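Local coordinates for protein MccF (Escherichia coli, PDB 4IIY) that probably hydrolyses microcin C7-type compounds as a serine peptidase of the LD-carboxypeptidase (S66) family, giving its host self-immunity, at residues G153-A156 / L160-F163; I187-R192 / Y198-P203; S296-G301 / E317-V322; F334-S337 / P341-T344. The protein carries 1 engineered substitution. All coordinates share one frame; numbering follows the deposited sequence. Where two conformers were deposited one is given.

Contact 1 of 4, residues G153-A156 / L160-F163; sequences GIYA and LITF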
loop_
_atom_site.group_PDB
_atom_site.type_symbol
_atom_site.label_atom_id
_atom_site.label_comp_id
_atom_site.label_asym_id
_atom_site.label_seq_id
_atom_site.Cartn_x
_atom_site.Cartn_y
_atom_site.Cartn_z
ATOM N N GLY B 153 -6.603 -14.816 -1.474
ATOM C CA GLY B 153 -5.832 -15.777 -0.711
ATOM C C GLY B 153 -6.452 -17.165 -0.700
ATOM O O GLY B 153 -5.756 -18.177 -0.819
ATOM N N ILE B 154 -7.770 -17.229 -0.561
ATOM C CA ILE B 154 -8.476 -18.504 -0.595
ATOM C C ILE B 154 -8.345 -19.146 -1.973
ATOM O O ILE B 154 -8.093 -20.349 -2.087
ATOM C CB ILE B 154 -9.951 -18.339 -0.167
ATOM C CG1 ILE B 154 -10.019 -18.057 1.335
ATOM C CG2 ILE B 154 -10.763 -19.568 -0.534
ATOM C CD1 ILE B 154 -11.385 -17.622 1.836
ATOM N N TYR B 155 -8.489 -18.357 -3.027
ATOM C CA TYR B 155 -8.291 -18.883 -4.376
ATOM C C TYR B 155 -6.873 -19.441 -4.551
ATOM O O TYR B 155 -6.677 -20.544 -5.079
ATOM C CB TYR B 155 -8.582 -17.798 -5.422
ATOM C CG TYR B 155 -8.274 -18.227 -6.836
ATOM C CD1 TYR B 155 -9.089 -19.124 -7.508
ATOM C CD2 TYR B 155 -7.145 -17.749 -7.496
ATOM C CE1 TYR B 155 -8.793 -19.522 -8.804
ATOM C CE2 TYR B 155 -6.846 -18.137 -8.790
ATOM C CZ TYR B 155 -7.676 -19.023 -9.439
ATOM O OH TYR B 155 -7.361 -19.407 -10.729
ATOM N N ALA B 156 -5.879 -18.682 -4.109
ATOM C CA ALA B 156 -4.483 -19.102 -4.236
ATOM C C ALA B 156 -4.226 -20.436 -3.536
ATOM O O ALA B 156 -3.504 -21.290 -4.062
ATOM C CB ALA B 156 -3.539 -18.019 -3.701
ATOM N N LEU B 160 -10.627 -22.484 -5.136
ATOM C CA LEU B 160 -12.053 -22.161 -5.063
ATOM C C LEU B 160 -12.377 -20.860 -5.789
ATOM O O LEU B 160 -11.705 -19.844 -5.601
ATOM C CB LEU B 160 -12.487 -22.042 -3.605
ATOM C CG LEU B 160 -13.946 -21.665 -3.332
ATOM C CD1 LEU B 160 -14.915 -22.714 -3.886
ATOM C CD2 LEU B 160 -14.154 -21.483 -1.839
ATOM N N ILE B 161 -13.408 -20.895 -6.622
ATOM C CA ILE B 161 -13.894 -19.688 -7.273
ATOM C C ILE B 161 -14.731 -18.898 -6.273
ATOM O O ILE B 161 -15.807 -19.339 -5.850
ATOM C CB ILE B 161 -14.704 -20.019 -8.535
ATOM C CG1 ILE B 161 -13.832 -20.818 -9.519
ATOM C CG2 ILE B 161 -15.260 -18.742 -9.157
ATOM C CD1 ILE B 161 -12.505 -20.157 -9.859
ATOM N N THR B 162 -14.177 -17.758 -5.855
ATOM C CA THR B 162 -14.823 -16.815 -4.944
ATOM C C THR B 162 -15.338 -15.606 -5.738
ATOM O O THR B 162 -15.098 -15.504 -6.945
ATOM C CB THR B 162 -13.851 -16.340 -3.844
ATOM O OG1 THR B 162 -12.790 -15.568 -4.426
ATOM C CG2 THR B 162 -13.277 -17.523 -3.087
ATOM N N PHE B 163 -16.057 -14.705 -5.066
ATOM C CA PHE B 163 -16.822 -13.665 -5.752
ATOM C C PHE B 163 -16.531 -12.260 -5.264
ATOM O O PHE B 163 -16.585 -11.989 -4.062
ATOM C CB PHE B 163 -18.320 -13.957 -5.612
ATOM C CG PHE B 163 -18.734 -15.236 -6.277
ATOM C CD1 PHE B 163 -19.260 -15.228 -7.553
ATOM C CD2 PHE B 163 -18.529 -16.454 -5.647
ATOM C CE1 PHE B 163 -19.603 -16.427 -8.182
ATOM C CE2 PHE B 163 -18.863 -17.650 -6.271
ATOM C CZ PHE B 163 -19.401 -17.632 -7.538
#
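Y155 and L160 have their CA atoms 5.0 Å apart, the nearest CA pair between the segments, where helix 148-158 ends and the chain doubles back into strand 162-164, the second half of the beta-alpha-beta unit 140-143, 148-158, 162-164. No hydrogen bond joins the two segments directly; T158 OG1 between them is bonded to both I154 O and L160 N, and T162 OG1 turns back to the helix at L151 O. The Y155 ring presents its edge to the backbone of L160, CD1 lying 3.3 Å from L160 O with that oxygen in the ring plane. This follows from CG standing anti to the backbone N (chi1 175°), which lays the ring along the returning chain. Farther out, Y155 CE1 meets I161 CD1 at 3.9 Å, the two side chains running alongside each other, and the hydroxyl goes on to R240 NH1. I154 CG2 touches L160 CD2 and T162 CG2, each at 4.1 Å, while I134 of helix 131-136 packs on both I154 and L160. A leucine in place of Y155 would probably leave R240 without its phenolic partner and uncover the L160 carbonyl. The segments thus meet through apolar branches and a ring edge, their polar ties supplied by T158 and L151.

Contact 2 of 4, residues I187-R192 / Y198-P203; sequences IKILTR and YTYTLP. With EDO (1,2-ethanediol), chain O; EDO (1,2-ethanediol), chain Q.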
loop_
_atom_site.group_PDB
_atom_site.type_symbol
_atom_site.label_atom_id
_atom_site.label_comp_id
_atom_site.label_asym_id
_atom_site.label_seq_id
_atom_site.Cartn_x
_atom_site.Cartn_y
_atom_site.Cartn_z
ATOM N N ILE B 187 -28.466 -11.989 -7.278
ATOM C CA ILE B 187 -29.335 -13.154 -7.385
ATOM C C ILE B 187 -29.229 -13.816 -8.766
ATOM O O ILE B 187 -29.251 -15.045 -8.858
ATOM C CB ILE B 187 -30.805 -12.820 -6.995
ATOM C CG1 ILE B 187 -31.561 -14.089 -6.584
ATOM C CG2 ILE B 187 -31.520 -12.044 -8.102
ATOM C CD1 ILE B 187 -31.091 -14.676 -5.265
ATOM N N LYS B 188 -29.076 -13.033 -9.827
ATOM C CA LYS B 188 -28.920 -13.614 -11.157
ATOM C C LYS B 188 -27.649 -14.458 -11.278
ATOM O O LYS B 188 -27.686 -15.612 -11.726
ATOM C CB LYS B 188 -28.895 -12.510 -12.214
ATOM C CG LYS B 188 -28.706 -13.004 -13.644
ATOM C CD LYS B 188 -29.916 -13.782 -14.126
ATOM C CE LYS B 188 -29.826 -14.110 -15.608
ATOM N NZ LYS B 188 -31.059 -14.806 -16.074
ATOM N N ILE B 189 -26.520 -13.874 -10.897
ATOM C CA ILE B 189 -25.230 -14.534 -11.048
ATOM C C ILE B 189 -25.173 -15.823 -10.235
ATOM O O ILE B 189 -24.675 -16.848 -10.707
ATOM C CB ILE B 189 -24.073 -13.600 -10.619
ATOM C CG1 ILE B 189 -23.938 -12.416 -11.580
ATOM C CG2 ILE B 189 -22.760 -14.360 -10.568
ATOM C CD1 ILE B 189 -23.583 -12.813 -12.998
ATOM N N LEU B 190 -25.697 -15.779 -9.016
ATOM C CA LEU B 190 -25.517 -16.888 -8.096
ATOM C C LEU B 190 -26.589 -17.977 -8.219
ATOM O O LEU B 190 -26.365 -19.103 -7.773
ATOM C CB LEU B 190 -25.418 -16.378 -6.653
ATOM C CG LEU B 190 -24.241 -15.437 -6.363
ATOM C CD1 LEU B 190 -24.299 -14.947 -4.932
ATOM C CD2 LEU B 190 -22.894 -16.102 -6.639
ATOM N N THR B 191 -27.744 -17.659 -8.807
ATOM C CA THR B 191 -28.805 -18.668 -8.939
ATOM C C THR B 191 -29.030 -19.196 -10.354
ATOM O O THR B 191 -29.675 -20.237 -10.522
ATOM C CB THR B 191 -30.171 -18.191 -8.402
ATOM O OG1 THR B 191 -30.724 -17.201 -9.277
ATOM C CG2 THR B 191 -30.055 -17.649 -6.994
ATOM N N ARG B 192 -28.510 -18.512 -11.367
ATOM C CA ARG B 192 -28.787 -18.904 -12.749
ATOM C C ARG B 192 -28.273 -20.296 -13.090
ATOM O O ARG B 192 -27.328 -20.793 -12.482
ATOM C CB ARG B 192 -28.202 -17.889 -13.740
ATOM C CG ARG B 192 -26.677 -17.772 -13.707
ATOM C CD ARG B 192 -26.171 -16.790 -14.747
ATOM N NE ARG B 192 -26.154 -17.366 -16.094
ATOM C CZ ARG B 192 -25.179 -18.144 -16.551
ATOM N NH1 ARG B 192 -24.158 -18.464 -15.765
ATOM N NH2 ARG B 192 -25.233 -18.626 -17.789
ATOM N N TYR B 198 -22.800 -15.942 -19.871
ATOM C CA TYR B 198 -23.624 -14.930 -19.234
ATOM C C TYR B 198 -23.088 -13.546 -19.589
ATOM O O TYR B 198 -21.937 -13.234 -19.281
ATOM C CB TYR B 198 -23.643 -15.083 -17.710
ATOM C CG TYR B 198 -24.326 -13.889 -17.112
ATOM C CD1 TYR B 198 -25.710 -13.796 -17.121
ATOM C CD2 TYR B 198 -23.596 -12.803 -16.643
ATOM C CE1 TYR B 198 -26.358 -12.669 -16.636
ATOM C CE2 TYR B 198 -24.235 -11.676 -16.157
ATOM C CZ TYR B 198 -25.612 -11.616 -16.151
ATOM O OH TYR B 198 -26.236 -10.488 -15.670
ATOM N N THR B 199 -23.916 -12.707 -20.210
ATOM C CA THR B 199 -23.512 -11.359 -20.586
ATOM C C THR B 199 -24.088 -10.340 -19.605
ATOM O O THR B 199 -25.301 -10.286 -19.382
ATOM C CB THR B 199 -23.946 -11.033 -22.032
ATOM O OG1 THR B 199 -23.393 -12.018 -22.919
ATOM C CG2 THR B 199 -23.465 -9.645 -22.445
ATOM N N TYR B 200 -23.214 -9.537 -19.005
ATOM C CA TYR B 200 -23.639 -8.570 -18.001
ATOM C C TYR B 200 -24.568 -7.497 -18.558
ATOM O O TYR B 200 -24.376 -7.006 -19.674
ATOM C CB TYR B 200 -22.428 -7.899 -17.352
ATOM C CG TYR B 200 -21.779 -8.749 -16.291
ATOM C CD1 TYR B 200 -22.267 -8.755 -14.985
ATOM C CD2 TYR B 200 -20.685 -9.548 -16.588
ATOM C CE1 TYR B 200 -21.690 -9.534 -14.009
ATOM C CE2 TYR B 200 -20.098 -10.334 -15.612
ATOM C CZ TYR B 200 -20.605 -10.320 -14.332
ATOM O OH TYR B 200 -20.019 -11.112 -13.371
ATOM N N THR B 201 -25.560 -7.133 -17.751
ATOM C CA THR B 201 -26.340 -5.931 -17.975
ATOM C C THR B 201 -25.500 -4.723 -17.583
ATOM O O THR B 201 -24.534 -4.841 -16.819
ATOM C CB THR B 201 -27.611 -5.945 -17.117
ATOM O OG1 THR B 201 -27.253 -6.137 -15.741
ATOM C CG2 THR B 201 -28.522 -7.076 -17.546
ATOM N N LEU B 202 -25.862 -3.567 -18.121
ATOM C CA LEU B 202 -25.182 -2.316 -17.826
ATOM C C LEU B 202 -26.124 -1.454 -17.004
ATOM O O LEU B 202 -27.180 -1.062 -17.496
ATOM C CB LEU B 202 -24.851 -1.592 -19.131
ATOM C CG LEU B 202 -24.118 -0.256 -18.986
ATOM C CD1 LEU B 202 -22.690 -0.480 -18.513
ATOM C CD2 LEU B 202 -24.133 0.514 -20.310
ATOM N N PRO B 203 -25.769 -1.165 -15.739
ATOM C CA PRO B 203 -26.655 -0.280 -14.969
ATOM C C PRO B 203 -26.901 1.040 -15.695
ATOM O O PRO B 203 -25.982 1.643 -16.241
ATOM C CB PRO B 203 -25.875 -0.051 -13.672
ATOM C CG PRO B 203 -25.060 -1.299 -13.527
ATOM C CD PRO B 203 -24.647 -1.658 -14.926
HETATM C C1 EDO O . -27.156 -16.527 -19.577
HETATM O O1 EDO O . -27.008 -17.906 -19.943
HETATM C C2 EDO O . -28.496 -16.293 -18.883
HETATM O O2 EDO O . -28.490 -16.807 -17.545
HETATM C C1 EDO Q . -20.850 -19.232 -17.944
HETATM O O1 EDO Q . -22.001 -18.401 -17.795
HETATM C C2 EDO Q . -21.014 -20.442 -17.036
HETATM O O2 EDO Q . -22.241 -20.341 -16.303
#
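The Y198 side chain carries most of this contact, meeting K188, I189 and R192 at the end of helix 178-191. I189 CD1 comes within 3.4 Å of Y198 CE2, the two side chains crossing at about a right angle, and the same methyl reaches Y200 CE1 at 3.9 Å. K188 lays its aliphatic part by the other ortho carbon of the phenol, CG to Y198 CE1 3.8 Å. R192 uses the face of its guanidinium: Y198 CB sits over the centre of that group, 3.6 Å from CZ, but the guanidinium and phenol planes are inclined at 51°. A bend at chi3 (-78°) turns the guanidinium over Y198 CB. Around it, two ethanediol molecules, probably from the crystallisation liquor, take its N-H groups: NE gives a straight 2.8 Å bond to O2 of one (170°), and NH1 a 2.7 Å bond to O2 of the other. Farther out, Y366 OH bonds to both R192 NH1 and I189 O, G196 O receives R192 NH2, and I362 of strand 359-362 packs on I189, Y198 and Y200. The arginine thus offers its flat face and CD methylene to the tyrosine and keeps its N-H edges for polar partners.

Contact 3 of 4, residues S296-G301 / E317-V322; sequences SAIILG and EVLTEV. With EDO (1,2-ethanediol), chain L.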
loop_
_atom_site.group_PDB
_atom_site.type_symbol
_atom_site.label_atom_id
_atom_site.label_comp_id
_atom_site.label_asym_id
_atom_site.label_seq_id
_atom_site.Cartn_x
_atom_site.Cartn_y
_atom_site.Cartn_z
ATOM N N SER B 296 -3.851 -9.736 -21.112
ATOM C CA SER B 296 -4.385 -9.457 -22.442
ATOM C C SER B 296 -5.432 -8.345 -22.454
ATOM O O SER B 296 -5.775 -7.817 -23.517
ATOM C CB SER B 296 -4.950 -10.726 -23.071
ATOM O OG SER B 296 -3.932 -11.694 -23.257
ATOM N N ALA B 297 -5.929 -7.972 -21.278
ATOM C CA ALA B 297 -6.859 -6.856 -21.141
ATOM C C ALA B 297 -6.877 -6.444 -19.675
ATOM O O ALA B 297 -6.465 -7.208 -18.797
ATOM C CB ALA B 297 -8.269 -7.248 -21.613
ATOM N N ILE B 298 -7.360 -5.231 -19.429
ATOM C CA ILE B 298 -7.531 -4.715 -18.077
ATOM C C ILE B 298 -8.957 -4.208 -17.919
ATOM O O ILE B 298 -9.478 -3.523 -18.804
ATOM C CB ILE B 298 -6.550 -3.555 -17.802
ATOM C CG1 ILE B 298 -5.103 -4.051 -17.899
ATOM C CG2 ILE B 298 -6.823 -2.920 -16.433
ATOM C CD1 ILE B 298 -4.109 -2.942 -18.116
ATOM N N ILE B 299 -9.580 -4.562 -16.795
ATOM C CA ILE B 299 -10.858 -3.995 -16.383
ATOM C C ILE B 299 -10.615 -3.061 -15.204
ATOM O O ILE B 299 -10.093 -3.490 -14.165
ATOM C CB ILE B 299 -11.838 -5.087 -15.931
ATOM C CG1 ILE B 299 -12.072 -6.124 -17.039
ATOM C CG2 ILE B 299 -13.166 -4.469 -15.467
ATOM C CD1 ILE B 299 -12.741 -7.393 -16.534
ATOM N N LEU B 300 -10.957 -1.785 -15.368
ATOM C CA LEU B 300 -10.920 -0.839 -14.260
ATOM C C LEU B 300 -12.335 -0.679 -13.727
ATOM O O LEU B 300 -13.239 -0.239 -14.461
ATOM C CB LEU B 300 -10.416 0.533 -14.715
ATOM C CG LEU B 300 -9.038 0.609 -15.373
ATOM C CD1 LEU B 300 -8.756 2.041 -15.804
ATOM C CD2 LEU B 300 -7.940 0.106 -14.436
ATOM N N GLY B 301 -12.560 -1.038 -12.467
ATOM C CA GLY B 301 -13.834 -0.724 -11.843
ATOM C C GLY B 301 -13.969 0.783 -11.665
ATOM O O GLY B 301 -12.966 1.492 -11.513
ATOM N N GLU B 317 -6.091 7.810 -17.918
ATOM C CA GLU B 317 -5.008 8.631 -18.445
ATOM C C GLU B 317 -3.683 8.347 -17.726
ATOM O O GLU B 317 -2.618 8.318 -18.352
ATOM C CB GLU B 317 -5.368 10.118 -18.374
ATOM C CG GLU B 317 -4.296 11.033 -18.947
ATOM C CD GLU B 317 -4.719 12.490 -18.994
ATOM O OE1 GLU B 317 -5.925 12.775 -18.816
ATOM O OE2 GLU B 317 -3.837 13.354 -19.209
ATOM N N VAL B 318 -3.747 8.153 -16.409
ATOM C CA VAL B 318 -2.558 7.801 -15.630
ATOM C C VAL B 318 -2.036 6.426 -16.060
ATOM O O VAL B 318 -0.845 6.236 -16.278
ATOM C CB VAL B 318 -2.843 7.825 -14.106
ATOM C CG1 VAL B 318 -1.578 7.518 -13.319
ATOM C CG2 VAL B 318 -3.413 9.183 -13.694
ATOM N N LEU B 319 -2.941 5.467 -16.203
ATOM C CA LEU B 319 -2.562 4.142 -16.676
ATOM C C LEU B 319 -1.850 4.231 -18.021
ATOM O O LEU B 319 -0.837 3.572 -18.247
ATOM C CB LEU B 319 -3.796 3.247 -16.792
ATOM C CG LEU B 319 -3.554 1.830 -17.308
ATOM C CD1 LEU B 319 -2.652 1.045 -16.373
ATOM C CD2 LEU B 319 -4.884 1.117 -17.490
ATOM N N THR B 320 -2.377 5.048 -18.925
ATOM C CA THR B 320 -1.783 5.203 -20.252
ATOM C C THR B 320 -0.337 5.702 -20.160
ATOM O O THR B 320 0.550 5.216 -20.863
ATOM C CB THR B 320 -2.657 6.118 -21.138
ATOM O OG1 THR B 320 -3.924 5.481 -21.350
ATOM C CG2 THR B 320 -1.998 6.381 -22.488
ATOM N N GLU B 321 -0.081 6.672 -19.287
ATOM C CA GLU B 321 1.302 7.123 -19.127
ATOM C C GLU B 321 2.181 5.984 -18.612
ATOM O O GLU B 321 3.273 5.741 -19.127
ATOM C CB GLU B 321 1.424 8.321 -18.183
ATOM C CG GLU B 321 2.849 8.859 -18.158
ATOM C CD GLU B 321 3.129 9.915 -17.084
ATOM O OE1 GLU B 321 2.243 10.218 -16.258
ATOM O OE2 GLU B 321 4.268 10.430 -17.064
ATOM N N VAL B 322 1.713 5.291 -17.578
ATOM C CA VAL B 322 2.488 4.205 -16.988
ATOM C C VAL B 322 2.783 3.100 -18.008
ATOM O O VAL B 322 3.870 2.522 -18.019
ATOM C CB VAL B 322 1.778 3.653 -15.739
ATOM C CG1 VAL B 322 2.434 2.358 -15.250
ATOM C CG2 VAL B 322 1.759 4.711 -14.636
HETATM C C1 EDO L . -9.724 1.693 -10.695
HETATM O O1 EDO L . -10.819 2.008 -9.817
HETATM C C2 EDO L . -9.028 2.946 -11.205
HETATM O O2 EDO L . -8.348 3.597 -10.120
#
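L319, on helix 315-323, is the residue that touches I298 and L300 of strand 297-301. Before it in the sequence, V318 is turned to another neighbour, packing on I276 and E280 of helix 276-288. L319 itself points at the strand, its CG anti to the backbone N (chi1 179°), and a single methyl does the work: CD2 lies 4.2 Å from I298 CD1, where the two side chains reach toward each other tip to tip, and 4.3 Å from L300 CD1. The L300 side chain is about 7 Å from that of the predicted charge-relay residue E270, and next to it G301 O accepts a 2.8 Å hydrogen bond from O1 of an ethanediol, probably from the crystallisation liquor. This is the helix-on-strand packing of a beta-alpha-beta crossover, in which strand 297-301 runs parallel to strand 330-334 and the helix between them covers one face; V330 of the second strand also touches L300 and L319. E321 faces outward to the dimer interface, forming a salt bridge with R90 of the second subunit and accepting a bond from the backbone N of I94 there. V322 packs on S284 of its own chain and on I94 of the second subunit.

Contact 4 of 4, residues F334-S337 / P341-T344; sequences FDCS and PMLT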
loop_
_atom_site.group_PDB
_atom_site.type_symbol
_atom_site.label_atom_id
_atom_site.label_comp_id
_atom_site.label_asym_id
_atom_site.label_seq_id
_atom_site.Cartn_x
_atom_site.Cartn_y
_atom_site.Cartn_z
ATOM N N PHE B 334 -16.130 -0.500 -15.288
ATOM C CA PHE B 334 -17.015 -1.614 -14.958
ATOM C C PHE B 334 -17.654 -1.382 -13.583
ATOM O O PHE B 334 -16.991 -0.908 -12.651
ATOM C CB PHE B 334 -16.226 -2.936 -15.003
ATOM C CG PHE B 334 -17.068 -4.189 -14.889
ATOM C CD1 PHE B 334 -18.156 -4.413 -15.720
ATOM C CD2 PHE B 334 -16.719 -5.176 -13.983
ATOM C CE1 PHE B 334 -18.898 -5.582 -15.615
ATOM C CE2 PHE B 334 -17.447 -6.348 -13.883
ATOM C CZ PHE B 334 -18.545 -6.550 -14.701
ATOM N N ASP B 335 -18.938 -1.713 -13.469
ATOM C CA ASP B 335 -19.701 -1.476 -12.247
ATOM C C ASP B 335 -19.535 -2.619 -11.253
ATOM O O ASP B 335 -20.503 -3.267 -10.847
ATOM C CB ASP B 335 -21.177 -1.256 -12.578
ATOM C CG ASP B 335 -21.394 -0.008 -13.405
ATOM O OD1 ASP B 335 -21.299 1.103 -12.836
ATOM O OD2 ASP B 335 -21.627 -0.136 -14.632
ATOM N N CYS B 336 -18.292 -2.851 -10.852
ATOM C CA CYS B 336 -17.993 -3.855 -9.842
ATOM C C CYS B 336 -16.891 -3.266 -8.981
ATOM O O CYS B 336 -15.697 -3.498 -9.220
ATOM C CB CYS B 336 -17.586 -5.179 -10.501
ATOM S SG CYS B 336 -17.380 -6.557 -9.361
ATOM N N SER B 337 -17.293 -2.455 -8.010
ATOM C CA SER B 337 -16.356 -1.618 -7.280
ATOM C C SER B 337 -17.067 -1.052 -6.064
ATOM O O SER B 337 -18.042 -1.640 -5.595
ATOM C CB SER B 337 -15.845 -0.495 -8.183
ATOM O OG SER B 337 -16.884 0.419 -8.482
ATOM N N PRO B 341 -24.851 1.095 -8.392
ATOM C CA PRO B 341 -24.980 -0.277 -7.889
ATOM C C PRO B 341 -23.740 -1.105 -8.217
ATOM O O PRO B 341 -22.873 -0.675 -8.980
ATOM C CB PRO B 341 -26.189 -0.802 -8.663
ATOM C CG PRO B 341 -26.071 -0.120 -9.994
ATOM C CD PRO B 341 -25.522 1.266 -9.694
ATOM N N MET B 342 -23.671 -2.290 -7.630
ATOM C CA MET B 342 -22.521 -3.159 -7.787
ATOM C C MET B 342 -22.947 -4.499 -8.378
ATOM O O MET B 342 -23.893 -5.117 -7.892
ATOM C CB MET B 342 -21.879 -3.387 -6.421
ATOM C CG MET B 342 -20.576 -4.140 -6.497
ATOM S SD MET B 342 -20.049 -4.751 -4.883
ATOM C CE MET B 342 -18.395 -5.235 -5.377
ATOM N N LEU B 343 -22.252 -4.931 -9.424
ATOM C CA LEU B 343 -22.470 -6.242 -10.021
ATOM C C LEU B 343 -21.632 -7.287 -9.279
ATOM O O LEU B 343 -20.648 -6.948 -8.618
ATOM C CB LEU B 343 -22.063 -6.213 -11.495
ATOM C CG LEU B 343 -22.760 -5.128 -12.329
ATOM C CD1 LEU B 343 -22.135 -5.013 -13.713
ATOM C CD2 LEU B 343 -24.255 -5.396 -12.438
ATOM N N THR B 344 -22.022 -8.549 -9.394
ATOM C CA THR B 344 -21.308 -9.672 -8.789
ATOM C C THR B 344 -20.432 -10.350 -9.849
ATOM O O THR B 344 -20.924 -10.668 -10.944
ATOM C CB THR B 344 -22.308 -10.672 -8.178
ATOM O OG1 THR B 344 -22.941 -10.073 -7.042
ATOM C CG2 THR B 344 -21.604 -11.942 -7.733
HETATM O O HOH W 1 -21.678 1.576 -10.130
HETATM O O HOH W 2 -19.640 -0.906 -8.606
#
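L343 turns its CG anti to the carbonyl carbon (chi1 -55°), which directs CD1 to F334 and D335; M342, with CG anti to the backbone N (chi1 -173°) and an extended chain beyond, sends its methyl along S337. L343 CD1 thereby lies 3.8 Å from F334 CE1, the side chains crossing at about a right angle, and M342 CE comes 3.6 Å from S337 O and 4.3 Å from C336 SG. Between them the backbones join through one bond, L343 N to D335 O (2.8 Å, 168°), nearly in line with the carbonyl. D335 is the centre of an inverse gamma turn, whose C336 N to F334 O bond is weak. C336 SG lies 3.4 Å from L343 O, a buried carbonyl oxygen with no hydrogen-bond partner in the model. One water donates to both D335 OD1 and P341 O, at 2.8 Å each, bridging the start of the second segment, where a cis peptide precedes P341. D335 is further held by K302 in a salt bridge and by N227. An alanine in place of M342 would probably open a gap beside S337 and C336, leaving the S337 peptide and Y164, which also touches the methionine, less firmly packed. S337 OG, bonded to K302 O and T339, lies beside the predicted charge-relay residue E270. Both segments belong to the loop after strand 330-334 that carries H338, the predicted charge-relay histidine, consistent with a role in shaping the S66 active site.

How the contacts relate
Contact 4 lies closest to the active site: its S337 side chain is about 3 Å from that of E270, about 5 Å from that of H338, and about 9 Å from the bound glutamylsulfamoyl inosine. The other contacts are arranged around it. Contact 3 joins it across neighbouring strands of one sheet, L300 O and F334 N being 3.0 Å apart in a probable hydrogen bond. Contact 2 touches contact 4 directly, with Y200 OH 2.6 Å from T344 O and P203 packed on D335 and P341. Contact 1 touches contacts 2 and 4: F163 CE1 lies 3.6 Å from L190 CD2 of contact 2, and F163 CD1 meets T344 CG2. Contacts 1 and 3 remain separate, their nearest atoms about 13 Å apart.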